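Local coordinates for allantoin racemase (Pseudomonas fluorescens, PDB 5LG5), which interconverts the two enantiomers of allantoin as a racemase, and probably acts likewise on other 5-monosubstituted hydantoins, at residues 43-46 against 47-51; 126-130 against 131-135; 198-201 against 202-205. One frame throughout, in Å; residues are numbered along the deposited sequence.

Contact 1: residues 43-46 against 47-51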
ATOM      1  N   SER E  43      -8.481  26.596 -20.495  1.00 14.33           N
ATOM      2  CA  SER E  43      -7.778  25.339 -20.360  1.00 16.08           C
ATOM      3  C   SER E  43      -7.580  25.098 -18.877  1.00 14.47           C
ATOM      4  O   SER E  43      -7.353  26.036 -18.108  1.00 13.15           O
ATOM      5  CB  SER E  43      -6.451  25.353 -21.129  1.00 17.27           C
ATOM      6  OG  SER E  43      -5.498  26.163 -20.482  1.00 20.50           O
ATOM      7  N   VAL E  44      -7.695  23.839 -18.473  1.00 14.37           N
ATOM      8  CA  VAL E  44      -7.607  23.491 -17.061  1.00 14.23           C
ATOM      9  C   VAL E  44      -6.235  22.966 -16.665  1.00 15.95           C
ATOM     10  O   VAL E  44      -5.895  21.823 -16.965  1.00 17.24           O
ATOM     11  CB  VAL E  44      -8.649  22.453 -16.711  1.00 12.68           C
ATOM     12  CG1 VAL E  44      -8.536  22.094 -15.232  1.00 19.14           C
ATOM     13  CG2 VAL E  44     -10.023  22.995 -17.041  1.00 12.21           C
ATOM     14  N   GLU E  45      -5.455  23.796 -15.981  1.00 14.01           N
ATOM     15  CA  GLU E  45      -4.071  23.443 -15.688  1.00 24.00           C
ATOM     16  C   GLU E  45      -3.733  23.690 -14.227  1.00 21.45           C
ATOM     17  O   GLU E  45      -2.839  24.482 -13.916  1.00 29.35           O
ATOM     18  CB  GLU E  45      -3.123  24.268 -16.573  1.00 23.25           C
ATOM     19  CG  GLU E  45      -3.306  24.027 -18.074  1.00 20.40           C
ATOM     20  CD  GLU E  45      -2.580  25.067 -18.923  1.00 26.93           C
ATOM     21  OE1 GLU E  45      -2.389  26.210 -18.439  1.00 18.61           O
ATOM     22  OE2 GLU E  45      -2.183  24.728 -20.066  1.00 28.33           O
ATOM     23  N   GLY E  46      -4.430  23.000 -13.332  1.00 13.63           N
ATOM     24  CA  GLY E  46      -4.199  23.169 -11.912  1.00 13.51           C
ATOM     25  C   GLY E  46      -5.438  22.981 -11.059  1.00 11.68           C
ATOM     26  O   GLY E  46      -6.546  22.750 -11.568  1.00  8.84           O
ATOM     27  N   ASN E  47      -5.226  23.050  -9.745  1.00 13.40           N
ATOM     28  CA  ASN E  47      -6.263  22.746  -8.771  1.00 13.73           C
ATOM     29  C   ASN E  47      -7.428  23.719  -8.828  1.00 13.17           C
ATOM     30  O   ASN E  47      -8.592  23.316  -8.851  1.00 12.48           O
ATOM     31  CB  ASN E  47      -5.674  22.688  -7.356  1.00 11.10           C
ATOM     32  CG  ASN E  47      -4.607  21.621  -7.212  1.00 13.83           C
ATOM     33  OD1 ASN E  47      -3.412  21.919  -7.219  1.00 17.87           O
ATOM     34  ND2 ASN E  47      -5.029  20.374  -7.087  1.00 14.92           N
ATOM     35  N   PHE E  48      -7.114  25.010  -8.845  1.00 10.16           N
ATOM     36  CA  PHE E  48      -8.173  26.011  -8.858  1.00 11.92           C
ATOM     37  C   PHE E  48      -9.030  25.826 -10.105  1.00 10.69           C
ATOM     38  O   PHE E  48     -10.258  25.743 -10.025  1.00 10.25           O
ATOM     39  CB  PHE E  48      -7.592  27.432  -8.818  1.00 11.53           C
ATOM     40  CG  PHE E  48      -8.545  28.490  -9.320  1.00 15.26           C
ATOM     41  CD1 PHE E  48      -9.678  28.824  -8.592  1.00 14.30           C
ATOM     42  CD2 PHE E  48      -8.314  29.132 -10.535  1.00 13.99           C
ATOM     43  CE1 PHE E  48     -10.563  29.800  -9.055  1.00 15.88           C
ATOM     44  CE2 PHE E  48      -9.189  30.104 -11.009  1.00 20.56           C
ATOM     45  CZ  PHE E  48     -10.322  30.439 -10.263  1.00 18.60           C
ATOM     46  N   GLU E  49      -8.378  25.740 -11.260  1.00 12.15           N
ATOM     47  CA  GLU E  49      -9.109  25.576 -12.522  1.00 12.99           C
ATOM     48  C   GLU E  49      -9.872  24.247 -12.550  1.00 11.11           C
ATOM     49  O   GLU E  49     -10.981  24.176 -13.082  1.00  9.64           O
ATOM     50  CB  GLU E  49      -8.147  25.712 -13.715  1.00 11.95           C
ATOM     51  CG  GLU E  49      -7.520  27.110 -13.819  1.00 13.24           C
ATOM     52  CD  GLU E  49      -6.319  27.173 -14.745  1.00 18.33           C
ATOM     53  OE1 GLU E  49      -5.969  26.146 -15.361  1.00 19.49           O
ATOM     54  OE2 GLU E  49      -5.713  28.259 -14.849  1.00 25.06           O
ATOM     55  N   SER E  50      -9.290  23.205 -11.954  1.00  9.58           N
ATOM     56  CA  SER E  50      -9.941  21.893 -11.916  1.00 13.49           C
ATOM     57  C   SER E  50     -11.212  21.924 -11.070  1.00 13.30           C
ATOM     58  O   SER E  50     -12.259  21.404 -11.478  1.00 10.40           O
ATOM     59  CB  SER E  50      -8.985  20.812 -11.404  1.00 12.40           C
ATOM     60  OG  SER E  50      -9.673  19.575 -11.273  1.00 20.39           O
ATOM     61  N   TYR E  51     -11.113  22.534  -9.892  1.00 10.65           N
ATOM     62  CA  TYR E  51     -12.283  22.692  -9.026  1.00 14.29           C
ATOM     63  C   TYR E  51     -13.333  23.564  -9.694  1.00 12.84           C
ATOM     64  O   TYR E  51     -14.541  23.315  -9.596  1.00 10.75           O
ATOM     65  CB  TYR E  51     -11.868  23.289  -7.685  1.00 12.78           C
ATOM     66  CG  TYR E  51     -11.345  22.264  -6.702  1.00 13.40           C
ATOM     67  CD1 TYR E  51     -12.099  21.143  -6.372  1.00 14.97           C
ATOM     68  CD2 TYR E  51     -10.091  22.403  -6.128  1.00 13.41           C
ATOM     69  CE1 TYR E  51     -11.628  20.201  -5.471  1.00 13.78           C
ATOM     70  CE2 TYR E  51      -9.599  21.456  -5.221  1.00 14.48           C
ATOM     71  CZ  TYR E  51     -10.376  20.360  -4.902  1.00 17.32           C
ATOM     72  OH  TYR E  51      -9.906  19.423  -4.009  1.00 18.67           O
TER
HETATM   73  O   HOH W   1      -2.980  27.328 -13.978  1.00 22.94           O
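Val-44, Glu-45 and Gly-46 meet Glu-49 and Ser-50 in a local contact at a helix N-terminus, capped at Gly-46 and lying at the interface with the second subunit, where the chain leaves the loop after strand 40-41 and winds into helix 47-63. The carbonyl of Gly-46 begins the helical bonding: Ser-50 N donates to Gly-46 O at 2.8 Å. The backbone angles of Gly-46, phi 148° and psi 176°, would jam a beta carbon against the preceding carbonyl oxygen, a conformation that by itself calls for glycine.

Glu-49, in the first turn, folds its carboxylate back over the incoming loop. Its CG stands anti to the carbonyl carbon (chi1 -64°) and the chain runs extended from there, which brings OE1 to the backbone N of Glu-45. Glu-49 OE1 to Glu-45 N is modelled at 2.5 Å, a hydrogen bond by its angle but too short for the value to be trusted. The NH used belongs to the residue before the N-cap, so this is not a capping box. On another side of the turn, Val-44 CG1 lies 3.5 Å from Ser-50 N and 3.9 Å from Glu-49 CB, packing a methyl group against the helix backbone.

Lys-231 of the second subunit forms salt bridges with OE1 of both Glu-45 and Glu-49, which probably offsets the closeness of two like charges, and also binds Ser-43 OG. Glu-86 of that subunit accepts from Asn-47 N, while Ser-50 OG is bonded to His-79 N within the chain. The other carboxylate oxygen of Glu-49 is tied to the loop through water: one molecule donates to Glu-45 O at 2.9 Å and to Glu-49 OE2 at 3.0 Å.

Contact 2: residues 126-130 against 131-135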
ATOM      1  N   ARG E 126      -5.988  11.516  -9.030  1.00 11.52           N
ATOM      2  CA  ARG E 126      -7.253  10.979  -9.550  1.00 12.89           C
ATOM      3  C   ARG E 126      -7.197   9.465  -9.839  1.00 12.58           C
ATOM      4  O   ARG E 126      -8.173   8.745  -9.616  1.00 13.21           O
ATOM      5  CB  ARG E 126      -7.725  11.744 -10.806  1.00 15.13           C
ATOM      6  CG  ARG E 126      -8.124  13.218 -10.560  1.00 20.73           C
ATOM      7  CD  ARG E 126      -9.185  13.381  -9.467  1.00 18.20           C
ATOM      8  NE  ARG E 126     -10.494  12.849  -9.866  1.00 25.26           N
ATOM      9  CZ  ARG E 126     -11.571  12.834  -9.078  1.00 27.49           C
ATOM     10  NH1 ARG E 126     -11.493  13.302  -7.842  1.00 26.04           N
ATOM     11  NH2 ARG E 126     -12.726  12.345  -9.519  1.00 27.56           N
ATOM     12  N   LEU E 127      -6.073   9.007 -10.380  1.00 10.66           N
ATOM     13  CA  LEU E 127      -5.878   7.589 -10.697  1.00 10.19           C
ATOM     14  C   LEU E 127      -5.799   6.745  -9.423  1.00 13.49           C
ATOM     15  O   LEU E 127      -6.305   5.614  -9.375  1.00 11.21           O
ATOM     16  CB  LEU E 127      -4.626   7.400 -11.571  1.00 10.36           C
ATOM     17  CG  LEU E 127      -4.726   7.925 -13.013  1.00 12.42           C
ATOM     18  CD1 LEU E 127      -3.389   7.835 -13.757  1.00 11.51           C
ATOM     19  CD2 LEU E 127      -5.793   7.145 -13.770  1.00  8.93           C
ATOM     20  N   LYS E 128      -5.150   7.294  -8.395  1.00 12.79           N
ATOM     21  CA  LYS E 128      -5.076   6.633  -7.092  1.00 13.69           C
ATOM     22  C   LYS E 128      -6.446   6.493  -6.459  1.00 13.34           C
ATOM     23  O   LYS E 128      -6.822   5.411  -5.995  1.00 12.79           O
ATOM     24  CB  LYS E 128      -4.129   7.393  -6.158  1.00 11.56           C
ATOM     25  CG  LYS E 128      -2.662   7.175  -6.499  1.00 15.44           C
ATOM     26  CD  LYS E 128      -1.755   8.054  -5.645  1.00 21.94           C
ATOM     27  CE  LYS E 128      -0.300   7.865  -6.044  1.00 17.43           C
ATOM     28  NZ  LYS E 128       0.594   8.775  -5.261  1.00 22.40           N
ATOM     29  N   LEU E 129      -7.201   7.584  -6.478  1.00 11.04           N
ATOM     30  CA  LEU E 129      -8.531   7.604  -5.900  1.00 14.15           C
ATOM     31  C   LEU E 129      -9.450   6.641  -6.647  1.00 17.88           C
ATOM     32  O   LEU E 129     -10.331   6.020  -6.041  1.00 18.66           O
ATOM     33  CB  LEU E 129      -9.126   9.018  -5.973  1.00 17.23           C
ATOM     34  CG  LEU E 129      -8.875   9.868  -4.718  1.00 24.62           C
ATOM     35  CD1 LEU E 129      -9.298  11.329  -4.911  1.00 27.08           C
ATOM     36  CD2 LEU E 129      -9.513   9.263  -3.472  1.00 30.03           C
ATOM     37  N   ALA E 130      -9.255   6.528  -7.961  1.00 12.08           N
ATOM     38  CA  ALA E 130     -10.072   5.637  -8.779  1.00 11.57           C
ATOM     39  C   ALA E 130      -9.643   4.179  -8.622  1.00  9.33           C
ATOM     40  O   ALA E 130     -10.309   3.283  -9.118  1.00 10.18           O
ATOM     41  CB  ALA E 130     -10.015   6.057 -10.252  1.00 11.57           C
ATOM     42  N   GLY E 131      -8.528   3.946  -7.944  1.00 10.84           N
ATOM     43  CA  GLY E 131      -8.005   2.600  -7.783  1.00 11.84           C
ATOM     44  C   GLY E 131      -7.471   2.045  -9.084  1.00  9.79           C
ATOM     45  O   GLY E 131      -7.546   0.840  -9.336  1.00 10.38           O
ATOM     46  N   LEU E 132      -6.915   2.922  -9.913  1.00 12.21           N
ATOM     47  CA  LEU E 132      -6.380   2.521 -11.215  1.00 10.33           C
ATOM     48  C   LEU E 132      -4.908   2.832 -11.359  1.00 12.33           C
ATOM     49  O   LEU E 132      -4.353   2.709 -12.444  1.00 12.51           O
ATOM     50  CB  LEU E 132      -7.165   3.189 -12.355  1.00 11.47           C
ATOM     51  CG  LEU E 132      -8.614   2.737 -12.562  1.00 10.99           C
ATOM     52  CD1 LEU E 132      -9.305   3.645 -13.548  1.00 10.38           C
ATOM     53  CD2 LEU E 132      -8.666   1.294 -13.059  1.00  8.99           C
ATOM     54  N   TYR E 133      -4.278   3.256 -10.268  1.00 14.07           N
ATOM     55  CA  TYR E 133      -2.884   3.684 -10.316  1.00 11.25           C
ATOM     56  C   TYR E 133      -1.848   2.561 -10.176  1.00 12.49           C
ATOM     57  O   TYR E 133      -0.693   2.726 -10.567  1.00 10.62           O
ATOM     58  CB  TYR E 133      -2.619   4.788  -9.289  1.00 11.88           C
ATOM     59  CG  TYR E 133      -1.295   5.468  -9.519  1.00 16.95           C
ATOM     60  CD1 TYR E 133      -1.119   6.337 -10.594  1.00 17.05           C
ATOM     61  CD2 TYR E 133      -0.210   5.221  -8.683  1.00 16.82           C
ATOM     62  CE1 TYR E 133       0.100   6.955 -10.821  1.00 16.78           C
ATOM     63  CE2 TYR E 133       1.009   5.830  -8.905  1.00 21.99           C
ATOM     64  CZ  TYR E 133       1.157   6.692  -9.972  1.00 16.75           C
ATOM     65  OH  TYR E 133       2.372   7.297 -10.186  1.00 34.00           O
ATOM     66  N   GLN E 134      -2.251   1.421  -9.627  1.00 10.29           N
ATOM     67  CA  GLN E 134      -1.325   0.309  -9.428  1.00 11.95           C
ATOM     68  C   GLN E 134      -0.594  -0.135 -10.691  1.00 12.27           C
ATOM     69  O   GLN E 134       0.575  -0.476 -10.637  1.00 10.98           O
ATOM     70  CB  GLN E 134      -2.057  -0.878  -8.812  1.00 15.30           C
ATOM     71  CG  GLN E 134      -2.683  -0.472  -7.498  1.00 23.32           C
ATOM     72  CD  GLN E 134      -1.768  -0.686  -6.337  1.00 30.91           C
ATOM     73  OE1 GLN E 134      -1.713   0.136  -5.418  1.00 43.43           O
ATOM     74  NE2 GLN E 134      -1.073  -1.820  -6.335  1.00 41.84           N
ATOM     75  N   ARG E 135      -1.277  -0.129 -11.826  1.00  9.61           N
ATOM     76  CA  ARG E 135      -0.634  -0.558 -13.062  1.00 12.83           C
ATOM     77  C   ARG E 135      -0.117   0.632 -13.875  1.00 13.19           C
ATOM     78  O   ARG E 135       0.263   0.506 -15.044  1.00 11.75           O
ATOM     79  CB  ARG E 135      -1.575  -1.448 -13.864  1.00 14.20           C
ATOM     80  CG  ARG E 135      -2.156  -2.560 -12.997  1.00 16.07           C
ATOM     81  CD  ARG E 135      -1.937  -3.935 -13.579  1.00 18.39           C
ATOM     82  NE  ARG E 135      -1.936  -3.919 -15.042  1.00 21.91           N
ATOM     83  CZ  ARG E 135      -2.945  -4.361 -15.786  1.00 20.70           C
ATOM     84  NH1 ARG E 135      -4.052  -4.824 -15.204  1.00 23.05           N
ATOM     85  NH2 ARG E 135      -2.862  -4.322 -17.108  1.00 18.90           N
TER
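With CG of Tyr-133 anti to its own nitrogen (chi1 -167°) and CG of Lys-128 anti to its carbonyl carbon (chi1 -75°), the ring and the extended lysine chain run side by side in the same direction. The methylenes do the touching: Lys-128 CG is 3.7 Å from Tyr-133 CB, and Lys-128 CE makes an off-centre CH-pi contact, 4.1 Å from the ring centroid. Leu-127 approaches differently, crossing the tyrosine at about a right angle and placing CB at the ring edge, 3.8 Å from Tyr-133 CD1.

The backbone here forms a Schellman motif that closes helix 120-129 and leads toward strand 136-141. Gly-131 turns to positive phi (70°), and two bonds run back into the last turn: Leu-132 N to Leu-127 O at 2.8 Å is the six-to-one bond, and Gly-131 N to Lys-128 O at 3.0 Å the five-to-two bond. Ala-130 CB packs against Leu-132 CD1 at 4.1 Å.

Leu-127, Ala-130 and Leu-132 also touch helix 95-103, and Ala-130 O accepts from Arg-135 NH1 of the third subunit. The chemistry thus divides: main-chain bonds take up the carbonyls of Leu-127 and Lys-128, aliphatic groups bury the inner side, and outside, an exposed lysine spends its hydrocarbon on the tyrosine ring and leaves its ammonium group beyond the contact.

Contact 3: residues 198-201 against 202-205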
ATOM      1  N   VAL E 198      -1.977   2.797 -28.025  1.00 13.54           N
ATOM      2  CA  VAL E 198      -2.180   4.107 -27.426  1.00 13.57           C
ATOM      3  C   VAL E 198      -3.663   4.290 -27.223  1.00 15.23           C
ATOM      4  O   VAL E 198      -4.449   4.085 -28.146  1.00 15.69           O
ATOM      5  CB  VAL E 198      -1.631   5.246 -28.305  1.00 14.61           C
ATOM      6  CG1 VAL E 198      -1.819   6.581 -27.609  1.00 17.02           C
ATOM      7  CG2 VAL E 198      -0.162   5.021 -28.598  1.00 16.70           C
ATOM      8  N   VAL E 199      -4.057   4.646 -26.008  1.00 13.00           N
ATOM      9  CA  VAL E 199      -5.473   4.770 -25.716  1.00 11.24           C
ATOM     10  C   VAL E 199      -5.876   6.237 -25.650  1.00  9.71           C
ATOM     11  O   VAL E 199      -5.229   7.039 -24.990  1.00 10.84           O
ATOM     12  CB  VAL E 199      -5.847   4.041 -24.416  1.00  9.92           C
ATOM     13  CG1 VAL E 199      -7.340   4.130 -24.177  1.00  8.98           C
ATOM     14  CG2 VAL E 199      -5.434   2.585 -24.510  1.00  9.82           C
ATOM     15  N   ASP E 200      -6.930   6.570 -26.383  1.00 10.29           N
ATOM     16  CA  ASP E 200      -7.539   7.886 -26.352  1.00 13.08           C
ATOM     17  C   ASP E 200      -8.720   7.789 -25.400  1.00 10.83           C
ATOM     18  O   ASP E 200      -9.702   7.097 -25.698  1.00  9.55           O
ATOM     19  CB  ASP E 200      -8.027   8.276 -27.761  1.00 14.14           C
ATOM     20  CG  ASP E 200      -8.619   9.686 -27.823  1.00 15.29           C
ATOM     21  OD1 ASP E 200      -8.776  10.351 -26.774  1.00 15.83           O
ATOM     22  OD2 ASP E 200      -8.985  10.112 -28.940  1.00 23.08           O
ATOM     23  N   GLY E 201      -8.620   8.482 -24.267  1.00 11.39           N
ATOM     24  CA  GLY E 201      -9.653   8.442 -23.246  1.00 11.07           C
ATOM     25  C   GLY E 201     -11.012   8.844 -23.779  1.00 11.03           C
ATOM     26  O   GLY E 201     -12.045   8.365 -23.319  1.00 12.40           O
ATOM     27  N   VAL E 202     -11.029   9.743 -24.749  1.00 10.55           N
ATOM     28  CA  VAL E 202     -12.302  10.148 -25.315  1.00 12.94           C
ATOM     29  C   VAL E 202     -13.034   8.982 -25.988  1.00 12.27           C
ATOM     30  O   VAL E 202     -14.199   8.723 -25.691  1.00 12.37           O
ATOM     31  CB  VAL E 202     -12.129  11.292 -26.309  1.00 13.43           C
ATOM     32  CG1 VAL E 202     -13.439  11.535 -27.065  1.00 16.31           C
ATOM     33  CG2 VAL E 202     -11.679  12.541 -25.568  1.00 13.62           C
ATOM     34  N   THR E 203     -12.357   8.286 -26.896  1.00  9.02           N
ATOM     35  CA  THR E 203     -12.993   7.198 -27.613  1.00 11.24           C
ATOM     36  C   THR E 203     -13.160   5.991 -26.723  1.00 10.51           C
ATOM     37  O   THR E 203     -14.129   5.251 -26.850  1.00 10.52           O
ATOM     38  CB  THR E 203     -12.243   6.821 -28.896  1.00 12.04           C
ATOM     39  OG1 THR E 203     -10.867   6.548 -28.581  1.00 11.48           O
ATOM     40  CG2 THR E 203     -12.335   7.964 -29.911  1.00 13.62           C
ATOM     41  N   ALA E 204     -12.195   5.777 -25.834  1.00 13.79           N
ATOM     42  CA  ALA E 204     -12.353   4.740 -24.826  1.00 11.37           C
ATOM     43  C   ALA E 204     -13.643   4.968 -24.050  1.00  9.63           C
ATOM     44  O   ALA E 204     -14.470   4.065 -23.926  1.00 12.54           O
ATOM     45  CB  ALA E 204     -11.159   4.730 -23.876  1.00 10.22           C
ATOM     46  N   ALA E 205     -13.826   6.196 -23.568  1.00  9.26           N
ATOM     47  CA  ALA E 205     -14.983   6.536 -22.739  1.00 11.50           C
ATOM     48  C   ALA E 205     -16.294   6.315 -23.462  1.00 12.35           C
ATOM     49  O   ALA E 205     -17.278   5.860 -22.857  1.00  9.24           O
ATOM     50  CB  ALA E 205     -14.888   7.977 -22.243  1.00  9.15           C
TER
HETATM   51  O   HOH W   2      -8.659   4.786 -27.414  1.00 11.57           O
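Asp-200 turns the chain from strand 198-199 into helix 201-214: its own angles are still extended (phi -97°, psi 113°), those of Gly-201 already helical, and its carbonyl O accepts from Ala-204 N at 2.8 Å. Gly-201 O takes Ala-205 N in the next helical bond.

The Asp-200 side chain supplies the cap. Its CG is anti to the backbone N (chi1 -177°), which sets the carboxylate beside Val-202, where OD1 accepts from Val-202 N at 3.1 Å. The donor comes from above the carboxylate plane, closing an Asx turn. OD2 has its partner in Gly-185 N, so the two oxygens join the helix start to a neighbouring loop.

Thr-203 crosses the aspartate at about a right angle, with OG1 3.4 Å from Asp-200 CB. A capping box would have this third helical residue bind the N-cap nitrogen directly; here a water lies between, accepting from Asp-200 N at 2.7 Å and hydrogen-bonded to Thr-203 OG1 at 3.1 Å. Apolar packing completes the corner, Val-199 CG1 lying 3.9 Å from Ala-204 CB, and both side chains also touch helix 95-103.

The Asp N-cap with its Asx turn is typical of a strand-to-helix junction in an alpha/beta fold, here after a short parallel strand, outermost within this chain in the second four-stranded sheet, of order 2-1-3-4, of this Asp/Glu/hydantoin racemase.

Overall arrangement
Contacts 1 and 3 are buried helix starts, while contact 2 is a partly buried helix end with one exposed flank. No two touch: centres lie about 20 Å apart for contacts 1 and 2, and about 17 Å for contacts 2 and 3. The two starts differ in their caps: contact 1 has glycine at the N-cap and a helix glutamate that binds the preceding loop, whereas contact 3 has a capping aspartate. Contacts 2 and 3 both pack on helix 95-103 and meet the third subunit. Contact 1 instead faces the second subunit with a charged network; contact 2 also packs on that subunit, through Arg-126 and Leu-129.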